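Local coordinates for protein CBIX (Paracoccus pantotrophus, PDB 4CCS) that is identified as the terminal enzyme of siroheme biosynthesis in denitrifying bacteria, and so probably inserts iron into the tetrapyrrole sirohydrochlorin, at residues 178-183 with 207-212; 8-13 with 184-189. One frame throughout, in Å; residues are numbered along the deposited sequence.

Contact 1. Residues 178-183 with 207-212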
# COMPACT_ATOMS: atom_id res chain seq x y z
N LEU A 178 -2.67 -5.72 -10.70
CA LEU A 178 -2.07 -5.65 -9.36
C LEU A 178 -2.76 -4.52 -8.57
O LEU A 178 -2.66 -3.35 -8.96
CB LEU A 178 -0.56 -5.39 -9.46
CG LEU A 178 0.17 -5.21 -8.11
CD1 LEU A 178 0.04 -6.48 -7.20
CD2 LEU A 178 1.62 -4.85 -8.34
N PRO A 179 -3.45 -4.86 -7.44
CA PRO A 179 -4.09 -3.82 -6.61
C PRO A 179 -3.02 -3.15 -5.75
O PRO A 179 -2.38 -3.79 -4.92
CB PRO A 179 -5.09 -4.60 -5.75
CG PRO A 179 -5.33 -5.88 -6.50
CD PRO A 179 -3.98 -6.19 -7.11
N LEU A 180 -2.83 -1.85 -5.98
CA LEU A 180 -1.84 -1.08 -5.26
C LEU A 180 -2.47 -0.53 -3.98
O LEU A 180 -2.81 0.65 -3.90
CB LEU A 180 -1.26 0.00 -6.19
CG LEU A 180 0.05 0.63 -5.77
CD1 LEU A 180 1.21 -0.32 -6.04
CD2 LEU A 180 0.27 1.96 -6.51
N PHE A 181 -2.67 -1.44 -2.99
CA PHE A 181 -3.26 -1.16 -1.68
C PHE A 181 -2.32 -1.67 -0.58
O PHE A 181 -1.79 -2.78 -0.68
CB PHE A 181 -4.64 -1.83 -1.55
CG PHE A 181 -5.72 -1.20 -2.41
CD1 PHE A 181 -5.82 -1.50 -3.77
CD2 PHE A 181 -6.61 -0.29 -1.86
CE1 PHE A 181 -6.80 -0.89 -4.56
CE2 PHE A 181 -7.62 0.30 -2.65
CZ PHE A 181 -7.70 -0.01 -4.00
N ALA A 182 -2.16 -0.88 0.49
CA ALA A 182 -1.28 -1.20 1.61
C ALA A 182 -1.91 -2.19 2.60
O ALA A 182 -1.17 -2.90 3.28
CB ALA A 182 -0.87 0.07 2.34
N THR A 183 -3.26 -2.22 2.71
CA THR A 183 -3.95 -3.13 3.64
C THR A 183 -5.11 -3.82 2.99
O THR A 183 -5.70 -3.27 2.04
CB THR A 183 -4.46 -2.40 4.91
OG1 THR A 183 -5.58 -1.57 4.60
CG2 THR A 183 -3.37 -1.61 5.64
N PRO A 207 -3.54 -10.61 -5.38
CA PRO A 207 -3.85 -10.08 -4.05
C PRO A 207 -3.22 -8.66 -3.95
O PRO A 207 -2.29 -8.37 -4.72
CB PRO A 207 -3.11 -11.06 -3.11
CG PRO A 207 -3.05 -12.32 -3.85
CD PRO A 207 -2.87 -11.93 -5.29
N PRO A 208 -3.73 -7.77 -3.03
CA PRO A 208 -3.16 -6.42 -2.87
C PRO A 208 -1.68 -6.51 -2.47
O PRO A 208 -1.28 -7.47 -1.78
CB PRO A 208 -4.03 -5.77 -1.79
CG PRO A 208 -4.55 -6.92 -1.00
CD PRO A 208 -4.77 -8.02 -2.01
N VAL A 209 -0.86 -5.58 -2.99
CA VAL A 209 0.60 -5.55 -2.77
C VAL A 209 0.99 -5.57 -1.27
O VAL A 209 1.98 -6.21 -0.94
CB VAL A 209 1.28 -4.39 -3.56
CG1 VAL A 209 0.90 -3.00 -3.01
CG2 VAL A 209 2.79 -4.57 -3.64
N GLY A 210 0.20 -4.92 -0.38
CA GLY A 210 0.48 -4.87 1.07
C GLY A 210 0.55 -6.25 1.75
O GLY A 210 1.13 -6.36 2.84
N LEU A 211 -0.00 -7.30 1.12
CA LEU A 211 -0.00 -8.66 1.68
C LEU A 211 1.17 -9.52 1.19
O LEU A 211 1.29 -10.67 1.61
CB LEU A 211 -1.32 -9.40 1.40
CG LEU A 211 -2.62 -8.77 1.94
CD1 LEU A 211 -3.82 -9.61 1.54
CD2 LEU A 211 -2.57 -8.59 3.47
N ALA A 212 2.03 -8.97 0.32
CA ALA A 212 3.16 -9.72 -0.25
C ALA A 212 4.15 -10.20 0.82
O ALA A 212 4.36 -9.51 1.81
CB ALA A 212 3.88 -8.89 -1.31
O HOH W 1 -0.01 -4.77 4.96

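Contact 2. Residues 8-13 with 184-189. With EDO (1,2-ethanediol), chain D.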
# COMPACT_ATOMS: atom_id res chain seq x y z
N VAL A 8 1.44 2.27 11.36
CA VAL A 8 0.09 2.83 11.44
C VAL A 8 -0.69 2.67 10.14
O VAL A 8 -0.24 3.11 9.08
CB VAL A 8 0.15 4.31 11.92
CG1 VAL A 8 -1.24 4.95 11.94
CG2 VAL A 8 0.80 4.41 13.30
N ALA A 9 -1.88 2.08 10.23
CA ALA A 9 -2.79 1.96 9.10
C ALA A 9 -3.93 2.97 9.22
O ALA A 9 -4.34 3.32 10.34
CB ALA A 9 -3.36 0.56 9.04
N HIS A 10 -4.46 3.40 8.07
CA HIS A 10 -5.67 4.24 8.02
C HIS A 10 -6.81 3.37 8.54
O HIS A 10 -6.84 2.17 8.27
CB HIS A 10 -6.02 4.62 6.57
CG HIS A 10 -5.47 5.94 6.15
ND1 HIS A 10 -5.65 7.07 6.92
CD2 HIS A 10 -4.77 6.26 5.04
CE1 HIS A 10 -5.03 8.04 6.27
NE2 HIS A 10 -4.49 7.60 5.13
N GLY A 11 -7.77 3.95 9.27
CA GLY A 11 -8.88 3.09 9.69
C GLY A 11 -9.88 2.93 8.54
O GLY A 11 -9.86 3.70 7.57
N GLN A 12 -10.74 1.92 8.64
CA GLN A 12 -11.81 1.68 7.66
C GLN A 12 -13.10 1.44 8.45
O GLN A 12 -13.00 1.13 9.64
CB GLN A 12 -11.47 0.46 6.77
CG GLN A 12 -10.33 0.74 5.77
CD GLN A 12 -10.76 1.67 4.67
OE1 GLN A 12 -11.46 1.28 3.75
NE2 GLN A 12 -10.45 2.96 4.79
N PRO A 13 -14.30 1.53 7.81
CA PRO A 13 -15.56 1.26 8.54
C PRO A 13 -15.62 -0.19 9.03
O PRO A 13 -14.91 -1.06 8.53
CB PRO A 13 -16.64 1.54 7.49
CG PRO A 13 -16.00 2.49 6.53
CD PRO A 13 -14.58 2.04 6.44
N GLN A 184 -5.47 -5.01 3.51
CA GLN A 184 -6.63 -5.76 3.02
C GLN A 184 -7.92 -4.98 3.29
O GLN A 184 -8.78 -4.94 2.42
CB GLN A 184 -6.69 -7.19 3.61
CG GLN A 184 -7.85 -8.05 3.05
CD GLN A 184 -7.63 -8.48 1.60
OE1 GLN A 184 -7.89 -7.73 0.66
NE2 GLN A 184 -7.15 -9.70 1.39
N ALA A 185 -8.04 -4.31 4.47
CA ALA A 185 -9.26 -3.55 4.82
C ALA A 185 -9.55 -2.45 3.79
O ALA A 185 -10.67 -2.35 3.30
CB ALA A 185 -9.16 -2.97 6.23
N GLU A 186 -8.51 -1.68 3.39
CA GLU A 186 -8.69 -0.64 2.37
C GLU A 186 -9.02 -1.23 1.01
O GLU A 186 -9.87 -0.69 0.30
CB GLU A 186 -7.48 0.28 2.29
CG GLU A 186 -7.31 1.10 3.56
CD GLU A 186 -5.94 1.73 3.64
OE1 GLU A 186 -4.94 1.01 3.83
OE2 GLU A 186 -5.88 2.97 3.49
N HIS A 187 -8.37 -2.35 0.65
CA HIS A 187 -8.61 -3.05 -0.61
C HIS A 187 -10.08 -3.52 -0.71
O HIS A 187 -10.74 -3.21 -1.70
CB HIS A 187 -7.66 -4.25 -0.76
CG HIS A 187 -7.93 -5.11 -1.96
ND1 HIS A 187 -8.23 -6.46 -1.83
CD2 HIS A 187 -7.95 -4.78 -3.27
CE1 HIS A 187 -8.40 -6.91 -3.07
NE2 HIS A 187 -8.24 -5.93 -3.97
N VAL A 188 -10.57 -4.27 0.30
CA VAL A 188 -11.94 -4.83 0.32
C VAL A 188 -13.00 -3.73 0.20
O VAL A 188 -13.94 -3.88 -0.59
CB VAL A 188 -12.15 -5.76 1.56
CG1 VAL A 188 -13.62 -6.15 1.76
CG2 VAL A 188 -11.28 -7.02 1.44
N THR A 189 -12.82 -2.60 0.91
CA THR A 189 -13.75 -1.44 0.84
C THR A 189 -14.02 -0.97 -0.60
O THR A 189 -15.17 -0.66 -0.94
CB THR A 189 -13.22 -0.29 1.71
OG1 THR A 189 -13.18 -0.73 3.07
CG2 THR A 189 -14.03 1.01 1.59
C1 EDO D . -9.73 6.84 9.36
O1 EDO D . -9.56 6.12 10.59
C2 EDO D . -8.49 7.68 9.09
O2 EDO D . -7.36 6.83 9.09
O HOH W 2 -3.41 2.16 5.73

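Contact 1. Residues 178-183 with 207-212
Pro179 O is approached by three donors. Val209 N reaches it at 3.0 Å with an angle of 165° at the hydrogen, nearly straight on to the carbonyl, with 175° at the oxygen. The CA-H of Pro208 adds a longer contact, Pro208 CA to Pro179 O 3.4 Å. From its own side, Phe181 N makes a weak bond to Pro179 O of 3.1 Å, which closes an inverse gamma turn centred on Leu180. Past that turn the pairing resumes: Gly210 N binds Phe181 O at 2.9 Å, in the plane of the carbonyl. Gly210 CA then lies 3.4 Å from Ala182 O, another CA-H...O contact. A beta carbon built on Gly210 would fall only 2.0 Å from Ala182 O, a clash that fits the absence of a side chain here. Beside it a water donates to both Ala182 O and Gly210 O, bridging the two segments.

The side chains complete the seam. With chi1 at 69°, Val209 CG1 sits between its backbone N and carbonyl carbon, and this places the methyl 3.6 Å from Phe181 O and alongside Leu180 CD1, the two side chains pointing the same way. Pro208 CB meets Phe181 CB, and the ring of Pro179 brings its CD against Pro207 O.

The joint therefore links strand 175-179 and the turn that follows to the loop with a short 3-10 segment that comes after strand 204-205, its neighbour in the C-terminal parallel sheet. Helix 98-113 packs on Leu178, Leu180 and Val209, while helix 184-189 meets Pro179 and Pro208. Within the sheet, Leu178 is backbone-bonded to Leu123 and Ala125 of strand 121-126, on the side opposite strand 204-205.

Contact 2. Residues 8-13 with 184-189
Gln12 reaches across to Ala185, Glu186 and Thr189, joining the loop after strand 4-9 of one parallel sheet to helix 184-189, which follows a strand of the other. This is an interdomain contact of the two-domain alpha/beta chelatase fold.

The direct polar link is Thr189 OG1 to Gln12 OE1, 2.7 Å. The same hydroxyl is 3.0 Å from Ala185 O, one turn back in the helix, so it sits between the two oxygens. The other end of the amide is held by its own loop: Gln12 NE2 donates to Gly11 O at 2.9 Å, bent to 144° at the hydrogen and tilted out of the carbonyl plane.

Packing follows from the bend of the Gln12 chain at chi2, -71°, which folds the amide over the helix. Gln12 CD rests 3.7 Å from Glu186 CG, the side chains crossing at about a right angle, and Gln12 CG is 3.9 Å from Ala185 CB. Replacing Gln12 with an alanine would probably leave Thr189 OG1 without its partner in the other domain and open a gap over Glu186 CG.

Glu186 contributes both packing and a water link. Its OE2 comes 3.5 Å from His10 CB, with carboxylate and imidazole planes 69° apart. Its OE1 is bonded to Thr183 OG1 and also approached by a water that accepts from His10 N.

A bound 1,2-ethanediol, probably from the crystallisation liquor, adds a further set of polar contacts. Gly11 N donates to its O2, and His10, stacked on Phe63, directs ND1 to that same hydroxyl: His10 ND1 to EDO O2 is 2.8 Å, in the plane of the imidazole ring.

In the fold
Contacts 1 and 2 have centres 11 Å apart and meet through helix 184-189, which starts directly after residues 178-183. His187 belongs to the helix of contact 2 but packs on contact 1: its CA is 3.6 Å from Phe181 CD2, and its ND1 is 3.8 Å from Pro208 CG. Thr183, the N-cap residue, lies in contact 1, while Glu186, which it bonds, belongs to contact 2. Contact 1 thus involves the loop from which the helix leaves, and contact 2 uses another face of that helix to meet the other domain, a place consistent with the active-site cleft of related chelatases. D-malate, about 12 Å from the Leu178 side chain, does not touch contact 1 and gives no evidence for that site.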